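Local atomic coordinates of Lmo2470 protein (Listeria monocytogenes EGD-e, PDB entry 5HL3), a protein that interacts with the host protein afadin, facilitates crossing of the basement membrane by Listeria, and binds calcium ions. Residues L51-S56 with V77-G83; L221-T227 with N243-L249; E300-E304 with P314-N318. All coordinates share one frame; numbering follows the deposited sequence.

Contact 1 of 3, residues L51-S56 with V77-G83; sequences LGFETS and VSIMEFG. With CA (calcium ion), chain D.
Leu51-Phe53 and Val77-Ile79 pair as parallel strands, stitched by three backbone bonds: Ser78 N to Leu51 O (2.9 Å), Phe53 N to Ser78 O and Met80 N to Phe53 O. On the buried face, Leu51 lies beside Val77, and the Phe53 ring, its CG beside the backbone N (chi1 -62°), meets Val77 CG1 at its edge and Ile79 CG1 obliquely. Beyond the strands both chains turn into loops, and water and calcium take over the polar groups. The carboxylate of Glu81 holds the ion with both oxygens, OE1 at 2.6 Å and OE2 at 2.5 Å. Two waters on the ion reach back to Glu54: one donates to Glu54 O at 2.8 Å, the other to Glu54 OE1. Glu54 thus serves the site through the second shell, its carboxylate beside that of Glu81 with the planes 62° apart, and the ion, with Lys25 and Lys29 in long, weak ion pairs to Glu54, probably offsets the two negative charges. Glu54 O also accepts from a third water, which donates to Glu81 OE1 and hydrogen-bonds Ser56 OG (2.6 Å). A further water links Ser56 OG to Phe82 O, and Gly83 N donates to another at 2.9 Å. Thr55 OG1 is satisfied by Asp26, and Ser78 OG by Asp76. The strands belong to a beta-alpha-beta unit with helix 60-63 between them. Strand 50-53 is outermost in the parallel sheet of the leucine-rich repeats; helix 21-30 packs on Leu51 and Phe53, while strand 100-103 continues the sheet beyond strand 76-79.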
ATOM      1  N   LEU A  51     -23.212 -14.241  -0.082  1.00 11.92           N
ATOM      2  CA  LEU A  51     -23.841 -13.737   1.114  1.00 11.70           C
ATOM      3  C   LEU A  51     -23.359 -12.316   1.351  1.00 11.80           C
ATOM      4  O   LEU A  51     -22.142 -12.056   1.393  1.00 11.91           O
ATOM      5  CB  LEU A  51     -23.483 -14.566   2.339  1.00 11.54           C
ATOM      6  CG  LEU A  51     -23.906 -16.031   2.304  1.00 11.48           C
ATOM      7  CD1 LEU A  51     -23.294 -16.761   3.462  1.00 11.46           C
ATOM      8  CD2 LEU A  51     -25.413 -16.165   2.276  1.00 11.38           C
ATOM      9  N   GLY A  52     -24.305 -11.404   1.522  1.00 11.84           N
ATOM     10  CA  GLY A  52     -24.008 -10.019   1.896  1.00 11.97           C
ATOM     11  C   GLY A  52     -24.486  -9.736   3.306  1.00 11.86           C
ATOM     12  O   GLY A  52     -25.529 -10.240   3.727  1.00 11.78           O
ATOM     13  N   PHE A  53     -23.740  -8.901   4.033  1.00 11.94           N
ATOM     14  CA  PHE A  53     -24.101  -8.491   5.385  1.00 11.97           C
ATOM     15  C   PHE A  53     -24.015  -6.990   5.508  1.00 12.23           C
ATOM     16  O   PHE A  53     -23.095  -6.366   4.979  1.00 12.35           O
ATOM     17  CB  PHE A  53     -23.235  -9.213   6.431  1.00 11.88           C
ATOM     18  CG  PHE A  53     -23.429 -10.696   6.392  1.00 11.70           C
ATOM     19  CD1 PHE A  53     -24.578 -11.260   6.900  1.00 11.64           C
ATOM     20  CD2 PHE A  53     -22.541 -11.526   5.721  1.00 11.65           C
ATOM     21  CE1 PHE A  53     -24.835 -12.630   6.779  1.00 11.50           C
ATOM     22  CE2 PHE A  53     -22.802 -12.893   5.595  1.00 11.54           C
ATOM     23  CZ  PHE A  53     -23.952 -13.432   6.122  1.00 11.45           C
ATOM     24  N   GLU A  54     -24.993  -6.403   6.169  1.00 12.39           N
ATOM     25  CA  GLU A  54     -25.052  -4.933   6.278  1.00 12.74           C
ATOM     26  C   GLU A  54     -25.660  -4.415   7.561  1.00 12.97           C
ATOM     27  O   GLU A  54     -25.662  -3.211   7.779  1.00 13.31           O
ATOM     28  CB  GLU A  54     -25.817  -4.370   5.087  1.00 12.97           C
ATOM     29  CG  GLU A  54     -27.277  -4.799   5.089  1.00 13.29           C
ATOM     30  CD  GLU A  54     -28.151  -4.152   4.021  1.00 14.06           C
ATOM     31  OE1 GLU A  54     -27.596  -3.503   3.107  1.00 14.68           O
ATOM     32  OE2 GLU A  54     -29.389  -4.343   4.138  1.00 15.22           O
ATOM     33  N   THR A  55     -26.137  -5.286   8.439  1.00 12.86           N
ATOM     34  CA  THR A  55     -26.776  -4.838   9.700  1.00 13.19           C
ATOM     35  C   THR A  55     -25.696  -4.811  10.775  1.00 13.25           C
ATOM     36  O   THR A  55     -25.093  -5.844  11.120  1.00 13.03           O
ATOM     37  CB  THR A  55     -27.983  -5.711  10.061  1.00 13.19           C
ATOM     38  OG1 THR A  55     -28.948  -5.587   9.000  1.00 13.24           O
ATOM     39  CG2 THR A  55     -28.656  -5.234  11.334  1.00 13.65           C
ATOM     40  N   SER A  56     -25.493  -3.620  11.335  1.00 13.63           N
ATOM     41  CA  SER A  56     -24.340  -3.381  12.227  1.00 13.78           C
ATOM     42  C   SER A  56     -24.476  -3.891  13.656  1.00 14.03           C
ATOM     43  O   SER A  56     -23.532  -3.748  14.436  1.00 14.24           O
ATOM     44  CB  SER A  56     -23.948  -1.909  12.191  1.00 14.13           C
ATOM     45  OG  SER A  56     -23.357  -1.597  10.935  1.00 13.93           O
ATOM     46  N   VAL A  77     -18.415 -13.800   0.234  1.00 12.59           N
ATOM     47  CA  VAL A  77     -18.960 -13.190   1.448  1.00 12.30           C
ATOM     48  C   VAL A  77     -18.539 -11.725   1.404  1.00 12.43           C
ATOM     49  O   VAL A  77     -17.359 -11.432   1.300  1.00 12.69           O
ATOM     50  CB  VAL A  77     -18.501 -13.861   2.753  1.00 12.25           C
ATOM     51  CG1 VAL A  77     -18.848 -13.003   3.970  1.00 12.10           C
ATOM     52  CG2 VAL A  77     -19.172 -15.225   2.897  1.00 12.12           C
ATOM     53  N   SER A  78     -19.514 -10.826   1.451  0.50 12.31           N
ATOM     54  CA  SER A  78     -19.246  -9.399   1.451  0.50 12.47           C
ATOM     55  C   SER A  78     -19.910  -8.771   2.659  0.50 12.31           C
ATOM     56  O   SER A  78     -21.103  -8.909   2.868  0.50 12.15           O
ATOM     57  CB  SER A  78     -19.724  -8.765   0.148  0.50 12.71           C
ATOM     58  OG  SER A  78     -18.930  -9.203  -0.941  0.50 13.00           O
ATOM     59  N   ILE A  79     -19.114  -8.096   3.464  1.00 12.41           N
ATOM     60  CA  ILE A  79     -19.589  -7.408   4.680  1.00 12.37           C
ATOM     61  C   ILE A  79     -19.496  -5.918   4.357  1.00 12.62           C
ATOM     62  O   ILE A  79     -18.418  -5.301   4.448  1.00 12.84           O
ATOM     63  CB  ILE A  79     -18.782  -7.844   5.913  1.00 12.40           C
ATOM     64  CG1 ILE A  79     -18.947  -9.366   6.087  1.00 12.23           C
ATOM     65  CG2 ILE A  79     -19.305  -7.124   7.158  1.00 12.46           C
ATOM     66  CD1 ILE A  79     -17.882 -10.074   6.804  1.00 12.39           C
HETATM   67  N   MSE A  80     -20.626  -5.349   3.952  1.00 12.67           N
HETATM   68  CA  MSE A  80     -20.662  -3.978   3.461  1.00 13.61           C
HETATM   69  C   MSE A  80     -20.784  -2.942   4.527  1.00 13.23           C
HETATM   70  O   MSE A  80     -20.382  -1.814   4.313  1.00 13.48           O
HETATM   71  CB  MSE A  80     -21.853  -3.829   2.507  1.00 15.24           C
HETATM   72  CG  MSE A  80     -21.714  -4.773   1.305  1.00 17.18           C
HETATM   73 SE   MSE A  80     -20.142  -4.410   0.168  1.00 25.05          SE
HETATM   74  CE  MSE A  80     -20.834  -2.718  -0.508  1.00 25.71           C
ATOM     75  N   GLU A  81     -21.394  -3.285   5.641  1.00 13.02           N
ATOM     76  CA  GLU A  81     -21.508  -2.395   6.790  1.00 13.25           C
ATOM     77  C   GLU A  81     -21.433  -3.272   8.003  1.00 13.09           C
ATOM     78  O   GLU A  81     -21.975  -4.383   7.999  1.00 12.83           O
ATOM     79  CB  GLU A  81     -22.870  -1.661   6.819  1.00 13.49           C
ATOM     80  CG  GLU A  81     -23.227  -0.835   5.598  1.00 13.77           C
ATOM     81  CD  GLU A  81     -24.682  -0.407   5.644  1.00 14.05           C
ATOM     82  OE1 GLU A  81     -25.108   0.190   6.659  1.00 14.30           O
ATOM     83  OE2 GLU A  81     -25.449  -0.694   4.715  1.00 14.09           O
ATOM     84  N   PHE A  82     -20.741  -2.816   9.045  1.00 13.30           N
ATOM     85  CA  PHE A  82     -20.589  -3.591  10.262  1.00 13.29           C
ATOM     86  C   PHE A  82     -20.250  -2.694  11.427  1.00 13.70           C
ATOM     87  O   PHE A  82     -19.656  -1.612  11.258  1.00 13.94           O
ATOM     88  CB  PHE A  82     -19.536  -4.720  10.065  1.00 13.11           C
ATOM     89  CG  PHE A  82     -18.157  -4.228   9.685  1.00 13.27           C
ATOM     90  CD1 PHE A  82     -17.863  -3.872   8.380  1.00 13.22           C
ATOM     91  CD2 PHE A  82     -17.149  -4.183  10.638  1.00 13.55           C
ATOM     92  CE1 PHE A  82     -16.601  -3.437   8.027  1.00 13.43           C
ATOM     93  CE2 PHE A  82     -15.870  -3.776  10.286  1.00 13.75           C
ATOM     94  CZ  PHE A  82     -15.607  -3.373   8.983  1.00 13.69           C
ATOM     95  N   GLY A  83     -20.647  -3.153  12.605  1.00 13.84           N
ATOM     96  CA  GLY A  83     -20.402  -2.436  13.840  1.00 14.33           C
ATOM     97  C   GLY A  83     -19.125  -2.827  14.557  1.00 14.52           C
ATOM     98  O   GLY A  83     -18.412  -3.751  14.164  1.00 14.29           O
TER
HETATM   99 CA    CA D 403     -27.485   0.417   5.586  1.00 12.02          CA
HETATM  100  O   HOH W   1     -25.292  -0.657   9.414  1.00 20.14           O
HETATM  101  O   HOH W   2     -27.692  -1.554   6.905  1.00 14.12           O
HETATM  102  O   HOH W   3     -28.185  -0.797   3.523  1.00 13.02           O
HETATM  103  O   HOH W   4     -21.845  -5.788  12.343  1.00 11.04           O
HETATM  104  O   HOH W   5     -22.669  -6.583   9.739  1.00 11.34           O
HETATM  105  O   HOH W   6     -21.806   0.632  11.756  1.00 19.25           O

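Contact 2 of 3, residues L221-T227 with N243-L249; sequences LRHNNLT and NLDYNFL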
ATOM      1  N   LEU A 221       6.467   2.467  -4.720  1.00 11.50           N
ATOM      2  CA  LEU A 221       7.114   2.952  -3.500  1.00 11.54           C
ATOM      3  C   LEU A 221       6.881   4.431  -3.274  1.00 11.63           C
ATOM      4  O   LEU A 221       7.620   5.073  -2.526  1.00 11.73           O
ATOM      5  CB  LEU A 221       8.624   2.642  -3.519  1.00 11.62           C
ATOM      6  CG  LEU A 221       9.053   1.191  -3.745  1.00 11.59           C
ATOM      7  CD1 LEU A 221      10.548   1.034  -3.785  1.00 11.72           C
ATOM      8  CD2 LEU A 221       8.461   0.230  -2.772  1.00 11.50           C
ATOM      9  N   ARG A 222       5.857   4.992  -3.911  0.50 11.64           N
ATOM     10  CA  ARG A 222       5.578   6.423  -3.781  0.50 11.78           C
ATOM     11  C   ARG A 222       5.346   6.791  -2.319  0.50 11.81           C
ATOM     12  O   ARG A 222       4.765   6.024  -1.559  0.50 11.70           O
ATOM     13  CB  ARG A 222       4.340   6.772  -4.611  0.50 11.80           C
ATOM     14  CG  ARG A 222       3.904   8.221  -4.613  0.50 11.98           C
ATOM     15  CD  ARG A 222       2.821   8.418  -5.678  0.50 12.30           C
ATOM     16  NE  ARG A 222       2.582   9.830  -6.014  0.50 12.86           N
ATOM     17  CZ  ARG A 222       1.635  10.570  -5.454  0.50 13.24           C
ATOM     18  NH1 ARG A 222       0.870  10.030  -4.521  0.50 13.37           N
ATOM     19  NH2 ARG A 222       1.453  11.842  -5.811  0.50 13.74           N
ATOM     20  N   HIS A 223       5.796   7.973  -1.921  0.50 11.98           N
ATOM     21  CA  HIS A 223       5.547   8.465  -0.576  0.50 12.07           C
ATOM     22  C   HIS A 223       6.086   7.538   0.513  0.50 12.01           C
ATOM     23  O   HIS A 223       5.363   7.145   1.421  0.50 11.99           O
ATOM     24  CB  HIS A 223       4.049   8.783  -0.361  0.50 12.09           C
ATOM     25  CG  HIS A 223       3.662  10.188  -0.729  0.50 12.30           C
ATOM     26  ND1 HIS A 223       4.221  11.294  -0.117  0.50 12.53           N
ATOM     27  CD2 HIS A 223       2.748  10.668  -1.608  0.50 12.35           C
ATOM     28  CE1 HIS A 223       3.678  12.390  -0.612  0.50 12.72           C
ATOM     29  NE2 HIS A 223       2.789  12.041  -1.521  0.50 12.62           N
ATOM     30  N   ASN A 224       7.371   7.210   0.436  1.00 12.03           N
ATOM     31  CA  ASN A 224       8.060   6.487   1.507  1.00 12.05           C
ATOM     32  C   ASN A 224       9.166   7.421   2.016  1.00 12.27           C
ATOM     33  O   ASN A 224       9.081   8.646   1.831  1.00 12.41           O
ATOM     34  CB  ASN A 224       8.524   5.125   0.994  1.00 11.91           C
ATOM     35  CG  ASN A 224       7.438   4.088   1.133  1.00 11.75           C
ATOM     36  OD1 ASN A 224       7.258   3.541   2.200  1.00 11.77           O
ATOM     37  ND2 ASN A 224       6.686   3.874   0.100  1.00 11.63           N
ATOM     38  N   ASN A 225      10.156   6.847   2.692  1.00 12.34           N
ATOM     39  CA  ASN A 225      11.271   7.618   3.253  1.00 12.58           C
ATOM     40  C   ASN A 225      12.598   7.199   2.605  1.00 12.60           C
ATOM     41  O   ASN A 225      13.650   7.193   3.253  1.00 12.78           O
ATOM     42  CB  ASN A 225      11.344   7.412   4.774  1.00 12.74           C
ATOM     43  CG  ASN A 225      10.199   8.064   5.509  1.00 12.81           C
ATOM     44  OD1 ASN A 225       9.696   9.105   5.125  1.00 12.87           O
ATOM     45  ND2 ASN A 225       9.782   7.430   6.608  1.00 12.86           N
ATOM     46  N   LEU A 226      12.566   6.849   1.322  1.00 12.45           N
ATOM     47  CA  LEU A 226      13.801   6.442   0.616  1.00 12.49           C
ATOM     48  C   LEU A 226      14.688   7.670   0.505  1.00 12.71           C
ATOM     49  O   LEU A 226      14.280   8.684  -0.067  1.00 12.75           O
ATOM     50  CB  LEU A 226      13.446   5.894  -0.768  1.00 12.33           C
ATOM     51  CG  LEU A 226      12.444   4.741  -0.783  1.00 12.13           C
ATOM     52  CD1 LEU A 226      12.033   4.437  -2.217  1.00 12.03           C
ATOM     53  CD2 LEU A 226      12.963   3.517  -0.107  1.00 12.14           C
ATOM     54  N   THR A 227      15.905   7.594   1.033  1.00 12.89           N
ATOM     55  CA  THR A 227      16.735   8.773   1.228  1.00 13.14           C
ATOM     56  C   THR A 227      18.133   8.589   0.681  1.00 13.28           C
ATOM     57  O   THR A 227      18.815   7.596   0.979  1.00 13.30           O
ATOM     58  CB  THR A 227      16.796   9.104   2.747  1.00 13.33           C
ATOM     59  OG1 THR A 227      15.468   9.303   3.251  1.00 13.24           O
ATOM     60  CG2 THR A 227      17.611  10.347   3.015  1.00 13.63           C
ATOM     61  N   ASN A 243       7.542   3.077  -9.071  1.00 11.76           N
ATOM     62  CA  ASN A 243       7.118   4.428  -8.702  1.00 11.61           C
ATOM     63  C   ASN A 243       7.907   4.880  -7.489  1.00 11.44           C
ATOM     64  O   ASN A 243       7.770   4.303  -6.429  1.00 11.51           O
ATOM     65  CB  ASN A 243       5.609   4.466  -8.445  1.00 11.81           C
ATOM     66  CG  ASN A 243       5.074   5.890  -8.360  1.00 11.83           C
ATOM     67  OD1 ASN A 243       5.789   6.824  -7.956  1.00 11.67           O
ATOM     68  ND2 ASN A 243       3.841   6.073  -8.727  1.00 12.13           N
ATOM     69  N   LEU A 244       8.748   5.905  -7.679  1.00 11.29           N
ATOM     70  CA  LEU A 244       9.580   6.460  -6.601  1.00 11.17           C
ATOM     71  C   LEU A 244       9.155   7.890  -6.298  1.00 11.15           C
ATOM     72  O   LEU A 244       9.890   8.622  -5.607  1.00 11.09           O
ATOM     73  CB  LEU A 244      11.067   6.419  -6.993  1.00 11.13           C
ATOM     74  CG  LEU A 244      11.599   5.027  -7.306  1.00 11.29           C
ATOM     75  CD1 LEU A 244      13.076   5.054  -7.722  1.00 11.40           C
ATOM     76  CD2 LEU A 244      11.410   4.050  -6.157  1.00 11.41           C
ATOM     77  N   ASP A 245       7.993   8.309  -6.744  1.00 11.29           N
ATOM     78  CA  ASP A 245       7.576   9.709  -6.564  1.00 11.41           C
ATOM     79  C   ASP A 245       7.506  10.057  -5.085  1.00 11.48           C
ATOM     80  O   ASP A 245       7.181   9.238  -4.235  1.00 11.55           O
ATOM     81  CB  ASP A 245       6.189   9.920  -7.208  1.00 11.71           C
ATOM     82  CG  ASP A 245       5.960  11.305  -7.736  1.00 11.95           C
ATOM     83  OD1 ASP A 245       6.903  11.897  -8.246  1.00 11.86           O
ATOM     84  OD2 ASP A 245       4.780  11.725  -7.770  1.00 12.47           O
ATOM     85  N   TYR A 246       7.823  11.301  -4.750  1.00 11.56           N
ATOM     86  CA  TYR A 246       7.702  11.766  -3.368  1.00 11.75           C
ATOM     87  C   TYR A 246       8.541  10.946  -2.369  1.00 11.62           C
ATOM     88  O   TYR A 246       8.100  10.561  -1.286  1.00 11.84           O
ATOM     89  CB  TYR A 246       6.235  11.943  -2.944  1.00 12.17           C
ATOM     90  CG  TYR A 246       5.571  13.143  -3.559  1.00 12.49           C
ATOM     91  CD1 TYR A 246       5.922  14.431  -3.143  1.00 12.79           C
ATOM     92  CD2 TYR A 246       4.623  13.016  -4.564  1.00 12.76           C
ATOM     93  CE1 TYR A 246       5.339  15.561  -3.696  1.00 13.54           C
ATOM     94  CE2 TYR A 246       4.027  14.162  -5.119  1.00 13.47           C
ATOM     95  CZ  TYR A 246       4.395  15.401  -4.685  1.00 13.91           C
ATOM     96  OH  TYR A 246       3.800  16.533  -5.235  1.00 15.59           O
ATOM     97  N   ASN A 247       9.795  10.747  -2.736  1.00 11.36           N
ATOM     98  CA  ASN A 247      10.827  10.227  -1.827  1.00 11.34           C
ATOM     99  C   ASN A 247      11.945  11.268  -1.744  1.00 11.32           C
ATOM    100  O   ASN A 247      11.715  12.432  -2.116  1.00 11.37           O
ATOM    101  CB  ASN A 247      11.277   8.820  -2.250  1.00 11.24           C
ATOM    102  CG  ASN A 247      10.263   7.767  -1.860  1.00 11.40           C
ATOM    103  OD1 ASN A 247      10.241   7.311  -0.725  1.00 11.63           O
ATOM    104  ND2 ASN A 247       9.428   7.363  -2.807  1.00 11.36           N
ATOM    105  N   PHE A 248      13.099  10.868  -1.212  1.00 11.33           N
ATOM    106  CA  PHE A 248      14.197  11.807  -0.875  1.00 11.40           C
ATOM    107  C   PHE A 248      15.496  11.349  -1.473  1.00 11.35           C
ATOM    108  O   PHE A 248      16.574  11.518  -0.876  1.00 11.52           O
ATOM    109  CB  PHE A 248      14.252  11.941   0.674  1.00 11.69           C
ATOM    110  CG  PHE A 248      12.916  12.326   1.248  1.00 11.87           C
ATOM    111  CD1 PHE A 248      12.561  13.655   1.368  1.00 12.05           C
ATOM    112  CD2 PHE A 248      11.962  11.350   1.540  1.00 11.96           C
ATOM    113  CE1 PHE A 248      11.300  14.021   1.801  1.00 12.35           C
ATOM    114  CE2 PHE A 248      10.695  11.716   1.956  1.00 12.23           C
ATOM    115  CZ  PHE A 248      10.361  13.050   2.077  1.00 12.44           C
ATOM    116  N   LEU A 249      15.415  10.803  -2.689  1.00 11.22           N
ATOM    117  CA  LEU A 249      16.604  10.300  -3.357  1.00 11.30           C
ATOM    118  C   LEU A 249      17.374  11.408  -4.053  1.00 11.38           C
ATOM    119  O   LEU A 249      16.793  12.319  -4.657  1.00 11.32           O
ATOM    120  CB  LEU A 249      16.189   9.262  -4.416  1.00 11.25           C
ATOM    121  CG  LEU A 249      15.521   8.005  -3.846  1.00 11.28           C
ATOM    122  CD1 LEU A 249      14.959   7.175  -5.006  1.00 11.25           C
ATOM    123  CD2 LEU A 249      16.507   7.174  -3.031  1.00 11.55           C
TER
HETATM  124  O   HOH W   7       6.957  11.501   0.981  1.00 13.48           O
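Asn247 reaches into the turn Leu221-Leu226 and satisfies several of its inward-facing backbone groups. Its CB packs 3.7 Å from Leu226 O and near Leu226 CB. With CG beside the backbone N (chi1 -77°), the amide lies against Leu226 CD1. OD1 accepts from Leu226 N at 3.1 Å (159°), the donor tilted from the carbonyl plane, and more weakly from Asn224 N. Asn247 ND2 spends both protons: one on Leu221 O at 2.9 Å, the other on Leu244 O of its own turn. Asn224 ND2 reaches Leu221 O from the opposite face, which grips that carbonyl between two amides. Outside the turn, the His223 and Tyr246 rings are near parallel (1°) but slid apart, and Tyr246 CB sits over the imidazole face, 3.5 Å from its centroid. Arg222 runs extended alongside Asp245, its NE making a salt bridge to Asp245 OD2 through a weak hydrogen bond (3.4 Å); Asp245 OD1 accepts hydrogen bonds from the backbone N of Gln263 and of Ser264. Asn247 occupies the asparagine position of the leucine-rich repeat consensus. With four bonds on one buried amide, one of them weak, polar backbone groups of successive turns can be enclosed beside the leucines.

Contact 3 of 3, residues E300-E304 with P314-N318; sequences EVTGE and PTTVN
Thr315 lies over one face of the Thr302-Gly303 peptide, the principal flat group here, as neither segment brings an aromatic ring or a planar side chain into contact. Its OG1 is 3.2 Å from Gly303 N but sits above the peptide plane, so the angle is wrong for a hydrogen bond; OG1 is instead hydrogen-bonded to Leu313 O. With chi1 at -61°, which turns CG2 of Thr315 away from the backbone N, the methyl covers the same face and comes 4.0 Å from Val301 O. At the oxygen end of the Val301-Thr302 peptide a water donates to Val301 O at 2.9 Å and to Thr315 O at 2.8 Å, bridging two carbonyls that could not bond each other. Farther along, Val301 and Val317 cross at about a right angle and touch through their CG2 methyls, 3.8 Å apart. The axes of strands 301-304 and 315-318 make 132° and approach to 6.6 Å, so this part of the hairpin 301-306/310-318 is splayed and held by side chains and water, although Gly303 still pairs with Leu313 through the backbone. Strand 334-345 flanks strand 301-306, bonding Thr302 to Ser341, and strand 323-326 flanks the other arm, bonding Thr316 to Thr325. Tyr287 of helix 285-292 packs on both Val301 and Val317, and Phe288 on Val317, so the helix meets both arms of the hairpin on this face.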
ATOM      1  N   GLU A 300      13.946  24.412 -16.887  1.00 17.97           N
ATOM      2  CA  GLU A 300      14.654  25.357 -16.025  1.00 18.21           C
ATOM      3  C   GLU A 300      15.157  24.742 -14.726  1.00 17.05           C
ATOM      4  O   GLU A 300      14.482  23.903 -14.124  1.00 16.33           O
ATOM      5  CB  GLU A 300      13.765  26.554 -15.691  1.00 19.20           C
ATOM      6  CG  GLU A 300      13.383  27.442 -16.863  1.00 20.81           C
ATOM      7  CD  GLU A 300      12.248  26.939 -17.744  1.00 21.49           C
ATOM      8  OE1 GLU A 300      11.546  25.960 -17.385  1.00 21.36           O
ATOM      9  OE2 GLU A 300      12.072  27.571 -18.833  1.00 23.57           O
ATOM     10  N   VAL A 301      16.343  25.174 -14.298  1.00 17.01           N
ATOM     11  CA  VAL A 301      16.923  24.804 -13.027  1.00 16.34           C
ATOM     12  C   VAL A 301      17.176  26.120 -12.281  1.00 16.78           C
ATOM     13  O   VAL A 301      17.895  26.988 -12.783  1.00 17.46           O
ATOM     14  CB  VAL A 301      18.243  24.050 -13.236  1.00 16.14           C
ATOM     15  CG1 VAL A 301      18.916  23.730 -11.903  1.00 15.59           C
ATOM     16  CG2 VAL A 301      18.021  22.820 -14.122  1.00 15.91           C
ATOM     17  N   THR A 302      16.583  26.263 -11.090  1.00 16.46           N
ATOM     18  CA  THR A 302      16.634  27.505 -10.319  1.00 16.95           C
ATOM     19  C   THR A 302      17.318  27.299  -8.984  1.00 16.48           C
ATOM     20  O   THR A 302      17.390  26.200  -8.475  1.00 15.77           O
ATOM     21  CB  THR A 302      15.196  28.029 -10.067  1.00 17.27           C
ATOM     22  OG1 THR A 302      14.479  27.118  -9.221  1.00 16.65           O
ATOM     23  CG2 THR A 302      14.472  28.243 -11.374  1.00 17.84           C
ATOM     24  N   GLY A 303      17.854  28.385  -8.456  1.00 17.00           N
ATOM     25  CA  GLY A 303      18.536  28.386  -7.155  1.00 16.75           C
ATOM     26  C   GLY A 303      18.084  29.571  -6.356  1.00 17.33           C
ATOM     27  O   GLY A 303      17.722  30.598  -6.916  1.00 18.10           O
ATOM     28  N   GLU A 304      18.122  29.436  -5.033  1.00 17.32           N
ATOM     29  CA  GLU A 304      17.707  30.509  -4.153  1.00 18.32           C
ATOM     30  C   GLU A 304      18.301  30.297  -2.781  1.00 18.20           C
ATOM     31  O   GLU A 304      18.796  29.214  -2.477  1.00 17.24           O
ATOM     32  CB  GLU A 304      16.186  30.549  -4.053  1.00 18.85           C
ATOM     33  CG  GLU A 304      15.586  29.316  -3.397  1.00 18.60           C
ATOM     34  CD  GLU A 304      14.083  29.207  -3.536  1.00 19.50           C
ATOM     35  OE1 GLU A 304      13.514  29.756  -4.487  1.00 21.08           O
ATOM     36  OE2 GLU A 304      13.470  28.500  -2.711  1.00 20.14           O
ATOM     37  N   PRO A 314      21.569  33.377  -9.411  1.00 22.27           N
ATOM     38  CA  PRO A 314      21.904  32.817 -10.726  1.00 22.42           C
ATOM     39  C   PRO A 314      22.418  31.405 -10.563  1.00 21.65           C
ATOM     40  O   PRO A 314      23.206  31.134  -9.663  1.00 21.42           O
ATOM     41  CB  PRO A 314      23.008  33.733 -11.236  1.00 23.38           C
ATOM     42  CG  PRO A 314      22.775  35.020 -10.534  1.00 24.05           C
ATOM     43  CD  PRO A 314      22.290  34.633  -9.162  1.00 23.22           C
ATOM     44  N   THR A 315      21.993  30.530 -11.446  1.00 21.46           N
ATOM     45  CA  THR A 315      22.250  29.113 -11.323  1.00 21.00           C
ATOM     46  C   THR A 315      22.561  28.581 -12.708  1.00 21.34           C
ATOM     47  O   THR A 315      21.828  28.873 -13.644  1.00 22.68           O
ATOM     48  CB  THR A 315      21.014  28.460 -10.656  1.00 20.42           C
ATOM     49  OG1 THR A 315      20.854  29.041  -9.340  1.00 20.82           O
ATOM     50  CG2 THR A 315      21.183  26.987 -10.494  1.00 19.85           C
ATOM     51  N   THR A 316      23.647  27.821 -12.844  0.70 21.11           N
ATOM     52  CA  THR A 316      24.063  27.268 -14.130  0.70 21.52           C
ATOM     53  C   THR A 316      24.322  25.777 -14.030  0.70 20.61           C
ATOM     54  O   THR A 316      24.858  25.297 -13.044  0.70 20.05           O
ATOM     55  CB  THR A 316      25.341  27.955 -14.650  0.70 22.64           C
ATOM     56  OG1 THR A 316      26.347  27.937 -13.632  0.70 22.77           O
ATOM     57  CG2 THR A 316      25.055  29.399 -15.047  0.70 23.63           C
ATOM     58  N   VAL A 317      23.937  25.056 -15.077  1.00 20.55           N
ATOM     59  CA  VAL A 317      24.144  23.626 -15.170  1.00 20.07           C
ATOM     60  C   VAL A 317      25.434  23.414 -15.955  1.00 21.17           C
ATOM     61  O   VAL A 317      25.587  23.968 -17.059  1.00 22.22           O
ATOM     62  CB  VAL A 317      23.007  22.946 -15.936  1.00 19.79           C
ATOM     63  CG1 VAL A 317      23.287  21.460 -16.091  1.00 19.52           C
ATOM     64  CG2 VAL A 317      21.672  23.178 -15.241  1.00 19.16           C
ATOM     65  N   ASN A 318      26.339  22.618 -15.397  1.00 21.30           N
ATOM     66  CA  ASN A 318      27.613  22.272 -16.005  1.00 22.79           C
ATOM     67  C   ASN A 318      27.435  20.854 -16.544  1.00 23.41           C
ATOM     68  O   ASN A 318      27.603  19.871 -15.827  1.00 22.41           O
ATOM     69  CB  ASN A 318      28.733  22.382 -14.962  1.00 22.75           C
ATOM     70  CG  ASN A 318      28.674  23.705 -14.157  1.00 22.87           C
ATOM     71  OD1 ASN A 318      28.706  24.803 -14.746  1.00 23.90           O
ATOM     72  ND2 ASN A 318      28.574  23.606 -12.810  1.00 21.98           N
TER
HETATM   73  O   HOH W   8      20.013  27.106 -14.761  1.00 38.90           O

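Following the chain from the N terminus, the three contacts come in series; none nests in or crosses another. Contact 1 closes a loop through helix 60-63 and ties the first strand of the leucine-rich repeat sheet to the second, next to the helical N-terminal part. Contact 2, its centre about 37 Å from that of contact 1, closes a shorter loop late in the repeats and joins the turns that follow strands 218-220 and 241-243. Contact 3 closes the shortest loop, a hairpin in the mixed C-terminal sheet, with its centre about 24 Å from that of contact 2. Contacts 1 and 3 lie on opposite sides of the chain's centre.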